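Local coordinates for type II secretion pathway related protein (Escherichia coli, PDB 3SOL), which is a type II secretion system pilotin, a small lipoprotein-family protein that probably binds the secretin and guides it to the outer membrane, at residues Q9-V14 and R57-D62; S15-L20 and S27-E32; L20-N25 and D62-L67; Q33-V38 and V86-E91. All blocks are in the same frame, centred on the assembly; numbering follows the deposited sequence.

Contact 1 (Q9-V14 and R57-D62); sequences QMASIV and RKHSDD
Ala11 and Ser60 bring the backbones of 9-14 and 57-62 together, their CA atoms only 4.5 Å apart, where the two helical segments pass at an axis distance of 8.1 Å and a crossing angle of -60°. This is a close helix-helix crossing in the all-helical pilotin fold, joining helix 5-23 to helix 53-69, and small residues on both sides let it close up. The methyl of Ala11 points at the other helix and meets the edge of the His59 imidazole, lying near the ring plane, with CB 3.4 Å from His59 CD2; His59 CB lies slightly farther from the same methyl. His59 reaches this place because its CG is anti to the backbone N (chi1 -161°), and a hydrogen bond from NE2 to the carboxylate of Glu8 helps fix the ring's rotation. The next residue, Ser60, fills the crossing. Its CB sits 3.6 Å from Ala11 O, a packing contact against a carbonyl that accepts a hydrogen bond from the hydroxyl of Ser15. Val14 closes the other end of the patch, also touching Ile35 of helix 32-45, so a third helix backs the crossing. No hydrogen bond links the two segments; they meet by packing. The methyl Val14 CG1, anti to its own backbone N, rests 3.4 Å from Ser60 OG.

Contact 2 (S15-L20 and S27-E32); sequences SATRYL and SDLPDE
Thr17 and Leu20, one helical turn apart on helix 5-23, receive the side chain of Leu29 from the loop that leads into helix 32-45. The linker between these two successive helices of the all-helical pilotin fold turns back on the helix it has just left and puts a leucine into the core. Along 15-20, Ser15 and Ala16 face other helices, and the touching begins at Thr17. Its methyl CG2 does the work, 4.1 Å from Leu29 CD1, the two side chains passing at a slant. With OG1 at chi1 -58°, beside the backbone N, the methyl CG2 is left anti to that nitrogen; the hydroxyl hydrogen-bonds to the carbonyl of Ile13, leaving carbon to meet the leucine. Arg18 next makes a salt bridge with Asp61; Glu32 carries the opposite charge but its OE1 stays 5.5 Å from Arg18 NH1. Tyr19 turns from the loop. Leu20 then supplies the second wall through its CB; the side chain also packs on Phe81 and Leu85. Beyond the leucine, Pro30 offers its carbonyl to Lys21, and Asp31 caps helix 32-45 at the N-cap position, its OD1 accepting a hydrogen bond from the backbone N of Ser34. A single methyl bridges both helix residues: Leu29 CD1 also lies 4.1 Å from Leu20 CB.

Contact 3 (L20-N25 and D62-L67); sequences LKMRCN and DIYVRL
Tyr64 reaches across from helix 53-69 and sets its phenol oxygen against the last turn of helix 5-23, in the angle between Met22 and Arg23. The backbones stay well apart, with no CA pair nearer than the 10.7 Å between Met22 CA and Tyr64 CA, and the ring spans the gap. There Arg23 NE donates a hydrogen bond to Tyr64 OH, 3.2 Å long and moderately bent at 148°. The oxygen lies at the guanidinium edge, close to the group's plane, and that plane is turned 65° from the phenol ring. Arg23 is extended from CG to NE and crosses the end of the tyrosine at a slant. Met22 comes in almost at right angles and touches the same oxygen with carbon, its CB 3.4 Å from Tyr64 OH; the thioether, bent at chi2 and chi3, takes no part. Farther back, the ring takes a cation-pi contact from Arg18 and meets the ring of Tyr19, so helix 5-23 engages it from Arg18 to Arg23. Just past the arginine, Cys24 leaves helical geometry and is joined by a disulfide to Cys78. The end of helix 5-23 is thus tied to helix 53-69 by Tyr64 and to helix 74-84 by the covalent bridge.

Contact 4 (Q33-V38 and V86-E91); sequences QSILNV and VPFIGE
Phe88 turns one edge of its ring to Ile35. Ile35 CG2 lies at that edge, near the ring plane, 4.0 Å from Phe88 CE2 and equally close to Phe88 CZ, so the methyl sits beside the bond between these two carbons. The two side chains cross at about a right angle. Val38 comes to the other side of the ring end obliquely, its CG1 4.1 Å from Phe88 CE1. Between them the isoleucine and the valine, three residues apart on one helix face, form a notch that takes the end of the phenylalanine. A chi1 of -176°, with CG opposite the backbone N, swings the ring away from its own helix to meet them. In the all-helical pilotin fold this is where the short C-terminal helix 86-93 lies across helix 32-45: the segment axes run 102° apart and approach no closer than 10.9 Å, a spacing the aromatic ring fills. Helix 5-23 supplies further walls, since Phe88 also packs on Ile13 and Thr17, and Leu92 extends the apolar patch by touching both Ile35 and Val38. Toward the more open margin, the CG1 of Val38 serves a second partner, 4.1 Å from Glu91 CB. Only the aliphatic base of the glutamate joins the packing here. Its chain bends at chi2, -63°, and the carboxylate makes a salt bridge through OE1 with Arg41, farther along helix 32-45.

How the contacts relate
Helix 5-23 runs through the first three contacts: contact 1 uses its early turns, contact 2 the next and contact 3 its end. Contacts 1 and 3 both join it to helix 53-69, sharing Asp62, with centres about 11 Å apart. Contact 2 closes locally before contact 4 opens; their centres are about 9 Å apart, and Thr17 packs against both Ile35 and Phe88. Contacts 3 and 4, about 15 Å apart between centres, lie on opposite sides of the chain's centre. Contact 1 crosses both along the chain, so distant parts of the sequence are interlocked, making one compact helical domain around helix 5-23.

Contact 1 (Q9-V14 and R57-D62)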
loop_
_atom_site.group_PDB
_atom_site.type_symbol
_atom_site.label_atom_id
_atom_site.label_comp_id
_atom_site.label_asym_id
_atom_site.label_seq_id
_atom_site.Cartn_x
_atom_site.Cartn_y
_atom_site.Cartn_z
ATOM N N GLN A 9 -5.550 6.156 -4.901
ATOM C CA GLN A 9 -5.685 4.695 -4.945
ATOM C C GLN A 9 -4.355 3.991 -4.681
ATOM O O GLN A 9 -4.236 3.222 -3.739
ATOM C CB GLN A 9 -6.246 4.253 -6.307
ATOM C CG GLN A 9 -6.026 2.760 -6.650
ATOM C CD GLN A 9 -6.965 2.250 -7.751
ATOM O OE1 GLN A 9 -7.425 3.014 -8.604
ATOM N NE2 GLN A 9 -7.255 0.946 -7.720
ATOM N N MET A 10 -3.362 4.251 -5.522
ATOM C CA MET A 10 -2.057 3.608 -5.383
ATOM C C MET A 10 -1.444 3.859 -4.009
ATOM O O MET A 10 -0.937 2.940 -3.409
ATOM C CB MET A 10 -1.073 4.081 -6.464
ATOM C CG MET A 10 -1.363 3.578 -7.894
ATOM S SD MET A 10 -1.629 1.786 -8.048
ATOM C CE MET A 10 -0.385 1.158 -6.930
ATOM N N ALA A 11 -1.502 5.096 -3.522
ATOM C CA ALA A 11 -0.931 5.445 -2.218
ATOM C C ALA A 11 -1.621 4.689 -1.083
ATOM O O ALA A 11 -0.973 4.266 -0.137
ATOM C CB ALA A 11 -1.002 6.937 -1.978
ATOM N N SER A 12 -2.930 4.509 -1.192
ATOM C CA SER A 12 -3.699 3.777 -0.183
ATOM C C SER A 12 -3.315 2.308 -0.100
ATOM O O SER A 12 -3.180 1.747 1.002
ATOM C CB SER A 12 -5.186 3.910 -0.472
ATOM O OG SER A 12 -5.568 5.273 -0.375
ATOM N N ILE A 13 -3.122 1.686 -1.261
ATOM C CA ILE A 13 -2.656 0.310 -1.330
ATOM C C ILE A 13 -1.263 0.155 -0.708
ATOM O O ILE A 13 -1.022 -0.775 0.069
ATOM C CB ILE A 13 -2.636 -0.193 -2.783
ATOM C CG1 ILE A 13 -4.079 -0.360 -3.287
ATOM C CG2 ILE A 13 -1.904 -1.507 -2.864
ATOM C CD1 ILE A 13 -4.231 -0.323 -4.800
ATOM N N VAL A 14 -0.350 1.063 -1.050
ATOM C CA VAL A 14 1.016 1.036 -0.502
ATOM C C VAL A 14 1.042 1.284 1.024
ATOM O O VAL A 14 1.763 0.598 1.747
ATOM C CB VAL A 14 1.931 2.005 -1.281
ATOM C CG1 VAL A 14 3.259 2.241 -0.556
ATOM C CG2 VAL A 14 2.177 1.459 -2.700
ATOM N N ARG A 57 5.006 7.335 -2.698
ATOM C CA ARG A 57 5.656 7.191 -1.392
ATOM C C ARG A 57 5.258 8.325 -0.435
ATOM O O ARG A 57 4.880 8.057 0.711
ATOM C CB ARG A 57 7.185 7.130 -1.543
ATOM C CG ARG A 57 7.940 6.779 -0.250
ATOM C CD ARG A 57 9.405 7.232 -0.293
ATOM N NE ARG A 57 9.516 8.697 -0.313
ATOM C CZ ARG A 57 10.173 9.427 -1.220
ATOM N NH1 ARG A 57 10.844 8.864 -2.228
ATOM N NH2 ARG A 57 10.176 10.753 -1.109
ATOM N N LYS A 58 5.312 9.576 -0.900
ATOM C CA LYS A 58 5.023 10.732 -0.035
ATOM C C LYS A 58 3.577 10.731 0.466
ATOM O O LYS A 58 3.315 10.909 1.670
ATOM C CB LYS A 58 5.340 12.044 -0.760
ATOM C CG LYS A 58 6.838 12.314 -0.883
ATOM C CD LYS A 58 7.143 13.523 -1.759
ATOM C CE LYS A 58 8.624 13.558 -2.152
ATOM N NZ LYS A 58 9.021 14.792 -2.913
ATOM N N HIS A 59 2.639 10.492 -0.447
ATOM C CA HIS A 59 1.226 10.427 -0.079
ATOM C C HIS A 59 0.957 9.230 0.840
ATOM O O HIS A 59 0.171 9.332 1.773
ATOM C CB HIS A 59 0.324 10.338 -1.316
ATOM C CG HIS A 59 -1.106 10.719 -1.051
ATOM N ND1 HIS A 59 -1.466 11.954 -0.552
ATOM C CD2 HIS A 59 -2.264 10.040 -1.237
ATOM C CE1 HIS A 59 -2.781 12.014 -0.424
ATOM N NE2 HIS A 59 -3.290 10.868 -0.835
ATOM N N SER A 60 1.598 8.104 0.550
ATOM C CA SER A 60 1.437 6.902 1.360
ATOM C C SER A 60 1.861 7.170 2.807
ATOM O O SER A 60 1.202 6.693 3.746
ATOM C CB SER A 60 2.230 5.733 0.768
ATOM O OG SER A 60 2.106 4.574 1.584
ATOM N N ASP A 61 2.941 7.934 2.978
ATOM C CA ASP A 61 3.425 8.351 4.307
ATOM C C ASP A 61 2.349 9.108 5.076
ATOM O O ASP A 61 2.134 8.873 6.264
ATOM C CB ASP A 61 4.668 9.247 4.200
ATOM C CG ASP A 61 5.921 8.493 3.744
ATOM O OD1 ASP A 61 5.925 7.240 3.749
ATOM O OD2 ASP A 61 6.912 9.174 3.390
ATOM N N ASP A 62 1.677 10.025 4.387
ATOM C CA ASP A 62 0.648 10.855 5.008
ATOM C C ASP A 62 -0.591 10.044 5.372
ATOM O O ASP A 62 -1.170 10.233 6.445
ATOM C CB ASP A 62 0.260 11.986 4.068
ATOM C CG ASP A 62 1.363 13.018 3.900
ATOM O OD1 ASP A 62 2.254 13.134 4.778
ATOM O OD2 ASP A 62 1.325 13.727 2.879
#

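Contact 2 (S15-L20 and S27-E32)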
loop_
_atom_site.group_PDB
_atom_site.type_symbol
_atom_site.label_atom_id
_atom_site.label_comp_id
_atom_site.label_asym_id
_atom_site.label_seq_id
_atom_site.Cartn_x
_atom_site.Cartn_y
_atom_site.Cartn_z
ATOM N N SER A 15 0.243 2.236 1.522
ATOM C CA SER A 15 0.212 2.523 2.975
ATOM C C SER A 15 -0.389 1.371 3.770
ATOM O O SER A 15 0.070 1.060 4.861
ATOM C CB SER A 15 -0.570 3.797 3.287
ATOM O OG SER A 15 -1.886 3.651 2.801
ATOM N N ALA A 16 -1.428 0.747 3.222
ATOM C CA ALA A 16 -2.051 -0.420 3.849
ATOM C C ALA A 16 -1.067 -1.594 3.920
ATOM O O ALA A 16 -1.029 -2.340 4.902
ATOM C CB ALA A 16 -3.329 -0.817 3.064
ATOM N N THR A 17 -0.248 -1.739 2.878
ATOM C CA THR A 17 0.748 -2.795 2.823
ATOM C C THR A 17 1.835 -2.526 3.866
ATOM O O THR A 17 2.288 -3.440 4.568
ATOM C CB THR A 17 1.336 -2.913 1.382
ATOM O OG1 THR A 17 0.246 -3.162 0.459
ATOM C CG2 THR A 17 2.298 -4.038 1.308
ATOM N N ARG A 18 2.237 -1.260 4.002
ATOM C CA ARG A 18 3.148 -0.860 5.095
ATOM C C ARG A 18 2.548 -1.149 6.482
ATOM O O ARG A 18 3.223 -1.635 7.401
ATOM C CB ARG A 18 3.509 0.597 4.971
ATOM C CG ARG A 18 4.344 1.136 6.090
ATOM C CD ARG A 18 4.571 2.630 5.827
ATOM N NE ARG A 18 5.380 3.255 6.856
ATOM C CZ ARG A 18 5.666 4.556 6.909
ATOM N NH1 ARG A 18 5.192 5.403 5.993
ATOM N NH2 ARG A 18 6.446 5.012 7.884
ATOM N N TYR A 19 1.272 -0.860 6.629
ATOM C CA TYR A 19 0.576 -1.156 7.880
ATOM C C TYR A 19 0.613 -2.657 8.190
ATOM O O TYR A 19 0.889 -3.041 9.311
ATOM C CB TYR A 19 -0.859 -0.629 7.842
ATOM C CG TYR A 19 -1.360 -0.153 9.194
ATOM C CD1 TYR A 19 -1.334 1.187 9.516
ATOM C CD2 TYR A 19 -1.846 -1.043 10.146
ATOM C CE1 TYR A 19 -1.783 1.650 10.738
ATOM C CE2 TYR A 19 -2.293 -0.583 11.406
ATOM C CZ TYR A 19 -2.255 0.767 11.674
ATOM O OH TYR A 19 -2.686 1.297 12.864
ATOM N N LEU A 20 0.374 -3.500 7.185
ATOM C CA LEU A 20 0.430 -4.947 7.379
ATOM C C LEU A 20 1.802 -5.414 7.830
ATOM O O LEU A 20 1.921 -6.255 8.737
ATOM C CB LEU A 20 0.024 -5.679 6.092
ATOM C CG LEU A 20 -1.463 -5.695 5.784
ATOM C CD1 LEU A 20 -1.703 -6.490 4.498
ATOM C CD2 LEU A 20 -2.263 -6.294 6.984
ATOM N N SER A 27 5.488 -10.606 7.568
ATOM C CA SER A 27 6.882 -10.831 7.252
ATOM C C SER A 27 7.141 -11.328 5.821
ATOM O O SER A 27 8.283 -11.306 5.358
ATOM C CB SER A 27 7.380 -11.894 8.204
ATOM O OG SER A 27 6.533 -13.040 8.162
ATOM N N ASP A 28 6.096 -11.829 5.170
ATOM C CA ASP A 28 6.206 -12.415 3.845
ATOM C C ASP A 28 6.176 -11.373 2.756
ATOM O O ASP A 28 6.552 -11.660 1.612
ATOM C CB ASP A 28 5.078 -13.431 3.606
ATOM C CG ASP A 28 3.692 -12.857 3.877
ATOM O OD1 ASP A 28 3.480 -12.168 4.919
ATOM O OD2 ASP A 28 2.793 -13.125 3.046
ATOM N N LEU A 29 5.723 -10.172 3.079
ATOM C CA LEU A 29 5.573 -9.132 2.055
ATOM C C LEU A 29 6.913 -8.490 1.685
ATOM O O LEU A 29 7.796 -8.371 2.531
ATOM C CB LEU A 29 4.547 -8.088 2.519
ATOM C CG LEU A 29 3.170 -8.692 2.736
ATOM C CD1 LEU A 29 2.167 -7.638 3.228
ATOM C CD2 LEU A 29 2.672 -9.419 1.451
ATOM N N PRO A 30 7.090 -8.101 0.398
ATOM C CA PRO A 30 8.370 -7.518 -0.006
ATOM C C PRO A 30 8.655 -6.174 0.649
ATOM O O PRO A 30 7.781 -5.598 1.284
ATOM C CB PRO A 30 8.235 -7.331 -1.530
ATOM C CG PRO A 30 6.927 -7.894 -1.913
ATOM C CD PRO A 30 6.132 -8.201 -0.715
ATOM N N ASP A 31 9.870 -5.678 0.463
ATOM C CA ASP A 31 10.283 -4.415 1.067
ATOM C C ASP A 31 9.642 -3.215 0.352
ATOM O O ASP A 31 9.016 -3.373 -0.706
ATOM C CB ASP A 31 11.820 -4.288 1.128
ATOM C CG ASP A 31 12.500 -4.418 -0.238
ATOM O OD1 ASP A 31 11.971 -3.905 -1.253
ATOM O OD2 ASP A 31 13.603 -5.009 -0.294
ATOM N N GLU A 32 9.792 -2.031 0.951
ATOM C CA GLU A 32 9.152 -0.810 0.438
ATOM C C GLU A 32 9.569 -0.513 -0.998
ATOM O O GLU A 32 8.731 -0.127 -1.820
ATOM C CB GLU A 32 9.476 0.405 1.324
ATOM C CG GLU A 32 8.785 1.698 0.839
ATOM C CD GLU A 32 9.352 2.981 1.452
ATOM O OE1 GLU A 32 8.559 3.774 2.011
ATOM O OE2 GLU A 32 10.580 3.204 1.355
#

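Contact 3 (L20-N25 and D62-L67)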
loop_
_atom_site.group_PDB
_atom_site.type_symbol
_atom_site.label_atom_id
_atom_site.label_comp_id
_atom_site.label_asym_id
_atom_site.label_seq_id
_atom_site.Cartn_x
_atom_site.Cartn_y
_atom_site.Cartn_z
ATOM N N LEU A 20 0.374 -3.500 7.185
ATOM C CA LEU A 20 0.430 -4.947 7.379
ATOM C C LEU A 20 1.802 -5.414 7.830
ATOM O O LEU A 20 1.921 -6.255 8.737
ATOM C CB LEU A 20 0.024 -5.679 6.092
ATOM C CG LEU A 20 -1.463 -5.695 5.784
ATOM C CD1 LEU A 20 -1.703 -6.490 4.498
ATOM C CD2 LEU A 20 -2.263 -6.294 6.984
ATOM N N LYS A 21 2.841 -4.869 7.205
ATOM C CA LYS A 21 4.202 -5.246 7.524
ATOM C C LYS A 21 4.631 -4.788 8.916
ATOM O O LYS A 21 5.271 -5.524 9.642
ATOM C CB LYS A 21 5.159 -4.668 6.484
ATOM C CG LYS A 21 5.111 -5.387 5.168
ATOM C CD LYS A 21 5.798 -4.576 4.057
ATOM C CE LYS A 21 7.252 -4.347 4.296
ATOM N NZ LYS A 21 7.813 -3.504 3.195
ATOM N N MET A 22 4.276 -3.563 9.269
ATOM C CA MET A 22 4.742 -2.943 10.499
ATOM C C MET A 22 3.907 -3.397 11.713
ATOM O O MET A 22 4.453 -3.619 12.790
ATOM C CB MET A 22 4.685 -1.405 10.371
ATOM C CG MET A 22 5.711 -0.817 9.405
ATOM S SD MET A 22 7.380 -0.635 10.115
ATOM C CE MET A 22 6.998 -0.005 11.687
ATOM N N ARG A 23 2.598 -3.520 11.539
ATOM C CA ARG A 23 1.693 -3.665 12.686
ATOM C C ARG A 23 0.888 -4.954 12.701
ATOM O O ARG A 23 0.185 -5.224 13.685
ATOM C CB ARG A 23 0.771 -2.454 12.720
ATOM C CG ARG A 23 1.609 -1.235 13.083
ATOM C CD ARG A 23 0.933 -0.005 12.923
ATOM N NE ARG A 23 1.815 1.089 13.362
ATOM C CZ ARG A 23 1.738 1.722 14.522
ATOM N NH1 ARG A 23 2.558 2.731 14.746
ATOM N NH2 ARG A 23 0.865 1.365 15.446
ATOM N N CYS A 24 0.993 -5.731 11.621
ATOM C CA CYS A 24 0.219 -6.967 11.443
ATOM C C CYS A 24 1.098 -8.155 11.049
ATOM O O CYS A 24 0.618 -9.114 10.449
ATOM C CB CYS A 24 -0.889 -6.767 10.413
ATOM S SG CYS A 24 -1.886 -5.288 10.682
ATOM N N ASN A 25 2.388 -8.078 11.367
ATOM C CA ASN A 25 3.270 -9.218 11.291
ATOM C C ASN A 25 3.420 -9.880 9.924
ATOM O O ASN A 25 3.802 -11.036 9.852
ATOM C CB ASN A 25 2.871 -10.237 12.360
ATOM C CG ASN A 25 3.171 -9.748 13.751
ATOM O OD1 ASN A 25 4.282 -9.286 14.015
ATOM N ND2 ASN A 25 2.190 -9.816 14.638
ATOM N N ASP A 62 1.677 10.025 4.387
ATOM C CA ASP A 62 0.648 10.855 5.008
ATOM C C ASP A 62 -0.591 10.044 5.372
ATOM O O ASP A 62 -1.170 10.233 6.445
ATOM C CB ASP A 62 0.260 11.986 4.068
ATOM C CG ASP A 62 1.363 13.018 3.900
ATOM O OD1 ASP A 62 2.254 13.134 4.778
ATOM O OD2 ASP A 62 1.325 13.727 2.879
ATOM N N ILE A 63 -0.986 9.133 4.482
ATOM C CA ILE A 63 -2.087 8.221 4.745
ATOM C C ILE A 63 -1.753 7.317 5.922
ATOM O O ILE A 63 -2.596 7.071 6.782
ATOM C CB ILE A 63 -2.432 7.356 3.515
ATOM C CG1 ILE A 63 -2.996 8.236 2.387
ATOM C CG2 ILE A 63 -3.446 6.278 3.890
ATOM C CD1 ILE A 63 -3.034 7.564 1.036
ATOM N N TYR A 64 -0.516 6.834 5.973
ATOM C CA TYR A 64 -0.125 5.931 7.040
ATOM C C TYR A 64 -0.332 6.563 8.416
ATOM O O TYR A 64 -0.836 5.915 9.341
ATOM C CB TYR A 64 1.328 5.536 6.866
ATOM C CG TYR A 64 1.818 4.517 7.875
ATOM C CD1 TYR A 64 1.548 3.167 7.707
ATOM C CD2 TYR A 64 2.563 4.907 8.983
ATOM C CE1 TYR A 64 2.012 2.223 8.611
ATOM C CE2 TYR A 64 3.028 3.968 9.895
ATOM C CZ TYR A 64 2.744 2.625 9.693
ATOM O OH TYR A 64 3.187 1.679 10.579
ATOM N N VAL A 65 0.058 7.825 8.548
ATOM C CA VAL A 65 -0.141 8.548 9.795
ATOM C C VAL A 65 -1.622 8.595 10.166
ATOM O O VAL A 65 -1.985 8.342 11.322
ATOM C CB VAL A 65 0.414 9.956 9.711
ATOM C CG1 VAL A 65 -0.020 10.768 10.936
ATOM C CG2 VAL A 65 1.930 9.900 9.573
ATOM N N ARG A 66 -2.475 8.885 9.194
ATOM C CA ARG A 66 -3.910 8.896 9.446
ATOM C C ARG A 66 -4.399 7.519 9.884
ATOM O O ARG A 66 -5.214 7.429 10.802
ATOM C CB ARG A 66 -4.702 9.389 8.227
ATOM C CG ARG A 66 -4.334 10.793 7.810
ATOM C CD ARG A 66 -5.453 11.485 7.049
ATOM N NE ARG A 66 -5.773 10.862 5.763
ATOM C CZ ARG A 66 -5.165 11.126 4.599
ATOM N NH1 ARG A 66 -4.151 11.990 4.520
ATOM N NH2 ARG A 66 -5.572 10.501 3.494
ATOM N N LEU A 67 -3.884 6.452 9.258
ATOM C CA LEU A 67 -4.295 5.088 9.603
ATOM C C LEU A 67 -3.896 4.735 11.029
ATOM O O LEU A 67 -4.690 4.123 11.737
ATOM C CB LEU A 67 -3.710 4.051 8.637
ATOM C CG LEU A 67 -4.148 4.122 7.168
ATOM C CD1 LEU A 67 -3.339 3.131 6.320
ATOM C CD2 LEU A 67 -5.643 3.851 7.054
#

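Contact 4 (Q33-V38 and V86-E91)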
loop_
_atom_site.group_PDB
_atom_site.type_symbol
_atom_site.label_atom_id
_atom_site.label_comp_id
_atom_site.label_asym_id
_atom_site.label_seq_id
_atom_site.Cartn_x
_atom_site.Cartn_y
_atom_site.Cartn_z
ATOM N N GLN A 33 10.856 -0.672 -1.303
ATOM C CA GLN A 33 11.341 -0.451 -2.657
ATOM C C GLN A 33 10.652 -1.391 -3.637
ATOM O O GLN A 33 10.237 -0.974 -4.717
ATOM C CB GLN A 33 12.853 -0.661 -2.752
ATOM C CG GLN A 33 13.427 -0.312 -4.117
ATOM C CD GLN A 33 14.905 -0.672 -4.272
ATOM O OE1 GLN A 33 15.503 -1.306 -3.392
ATOM N NE2 GLN A 33 15.494 -0.278 -5.399
ATOM N N SER A 34 10.558 -2.665 -3.270
ATOM C CA SER A 34 9.879 -3.637 -4.125
ATOM C C SER A 34 8.406 -3.285 -4.324
ATOM O O SER A 34 7.893 -3.339 -5.442
ATOM C CB SER A 34 10.010 -5.042 -3.549
ATOM O OG SER A 34 11.356 -5.470 -3.674
ATOM N N ILE A 35 7.747 -2.899 -3.240
ATOM C CA ILE A 35 6.322 -2.528 -3.277
ATOM C C ILE A 35 6.109 -1.327 -4.196
ATOM O O ILE A 35 5.204 -1.316 -5.040
ATOM C CB ILE A 35 5.788 -2.209 -1.846
ATOM C CG1 ILE A 35 5.808 -3.485 -0.985
ATOM C CG2 ILE A 35 4.380 -1.601 -1.904
ATOM C CD1 ILE A 35 5.697 -3.234 0.532
ATOM N N LEU A 36 6.970 -0.331 -4.059
ATOM C CA LEU A 36 6.888 0.859 -4.921
ATOM C C LEU A 36 7.152 0.533 -6.394
ATOM O O LEU A 36 6.469 1.073 -7.280
ATOM C CB LEU A 36 7.821 1.959 -4.399
ATOM C CG LEU A 36 7.330 2.638 -3.118
ATOM C CD1 LEU A 36 8.411 3.512 -2.507
ATOM C CD2 LEU A 36 6.078 3.473 -3.422
ATOM N N ASN A 37 8.119 -0.351 -6.658
ATOM C CA ASN A 37 8.415 -0.807 -8.028
ATOM C C ASN A 37 7.200 -1.466 -8.654
ATOM O O ASN A 37 6.901 -1.245 -9.823
ATOM C CB ASN A 37 9.559 -1.833 -8.063
ATOM C CG ASN A 37 10.925 -1.229 -7.747
ATOM O OD1 ASN A 37 11.102 -0.009 -7.744
ATOM N ND2 ASN A 37 11.905 -2.099 -7.464
ATOM N N VAL A 38 6.530 -2.301 -7.869
ATOM C CA VAL A 38 5.350 -3.020 -8.320
ATOM C C VAL A 38 4.175 -2.059 -8.534
ATOM O O VAL A 38 3.443 -2.181 -9.517
ATOM C CB VAL A 38 4.978 -4.140 -7.334
ATOM C CG1 VAL A 38 3.626 -4.755 -7.691
ATOM C CG2 VAL A 38 6.071 -5.208 -7.318
ATOM N N VAL A 86 -5.509 -8.884 -0.907
ATOM C CA VAL A 86 -5.196 -10.175 -1.502
ATOM C C VAL A 86 -4.737 -10.017 -2.956
ATOM O O VAL A 86 -3.688 -10.546 -3.326
ATOM C CB VAL A 86 -6.381 -11.190 -1.351
ATOM C CG1 VAL A 86 -6.166 -12.418 -2.219
ATOM C CG2 VAL A 86 -6.542 -11.605 0.112
ATOM N N PRO A 87 -5.495 -9.268 -3.781
ATOM C CA PRO A 87 -5.041 -9.045 -5.160
ATOM C C PRO A 87 -3.661 -8.371 -5.308
ATOM O O PRO A 87 -2.820 -8.857 -6.072
ATOM C CB PRO A 87 -6.146 -8.154 -5.747
ATOM C CG PRO A 87 -7.351 -8.492 -4.948
ATOM C CD PRO A 87 -6.845 -8.717 -3.559
ATOM N N PHE A 88 -3.436 -7.263 -4.605
ATOM C CA PHE A 88 -2.150 -6.552 -4.679
ATOM C C PHE A 88 -0.998 -7.425 -4.184
ATOM O O PHE A 88 0.067 -7.461 -4.797
ATOM C CB PHE A 88 -2.194 -5.249 -3.879
ATOM C CG PHE A 88 -0.934 -4.413 -3.989
ATOM C CD1 PHE A 88 -0.517 -3.910 -5.220
ATOM C CD2 PHE A 88 -0.191 -4.097 -2.856
ATOM C CE1 PHE A 88 0.645 -3.127 -5.329
ATOM C CE2 PHE A 88 0.966 -3.310 -2.952
ATOM C CZ PHE A 88 1.381 -2.825 -4.200
ATOM N N ILE A 89 -1.216 -8.138 -3.082
ATOM C CA ILE A 89 -0.187 -9.034 -2.524
ATOM C C ILE A 89 0.189 -10.130 -3.535
ATOM O O ILE A 89 1.345 -10.537 -3.606
ATOM C CB ILE A 89 -0.645 -9.650 -1.183
ATOM C CG1 ILE A 89 -0.787 -8.548 -0.118
ATOM C CG2 ILE A 89 0.322 -10.736 -0.718
ATOM C CD1 ILE A 89 -1.429 -9.004 1.189
ATOM N N GLY A 90 -0.782 -10.587 -4.325
ATOM C CA GLY A 90 -0.519 -11.515 -5.447
ATOM C C GLY A 90 0.425 -10.961 -6.507
ATOM O O GLY A 90 1.252 -11.691 -7.057
ATOM N N GLU A 91 0.290 -9.668 -6.799
ATOM C CA GLU A 91 1.218 -8.969 -7.693
ATOM C C GLU A 91 2.596 -8.785 -7.046
ATOM O O GLU A 91 3.633 -8.899 -7.715
ATOM C CB GLU A 91 0.647 -7.606 -8.095
ATOM C CG GLU A 91 -0.611 -7.701 -8.949
ATOM C CD GLU A 91 -0.353 -8.377 -10.292
ATOM O OE1 GLU A 91 0.364 -7.782 -11.128
ATOM O OE2 GLU A 91 -0.861 -9.505 -10.497
#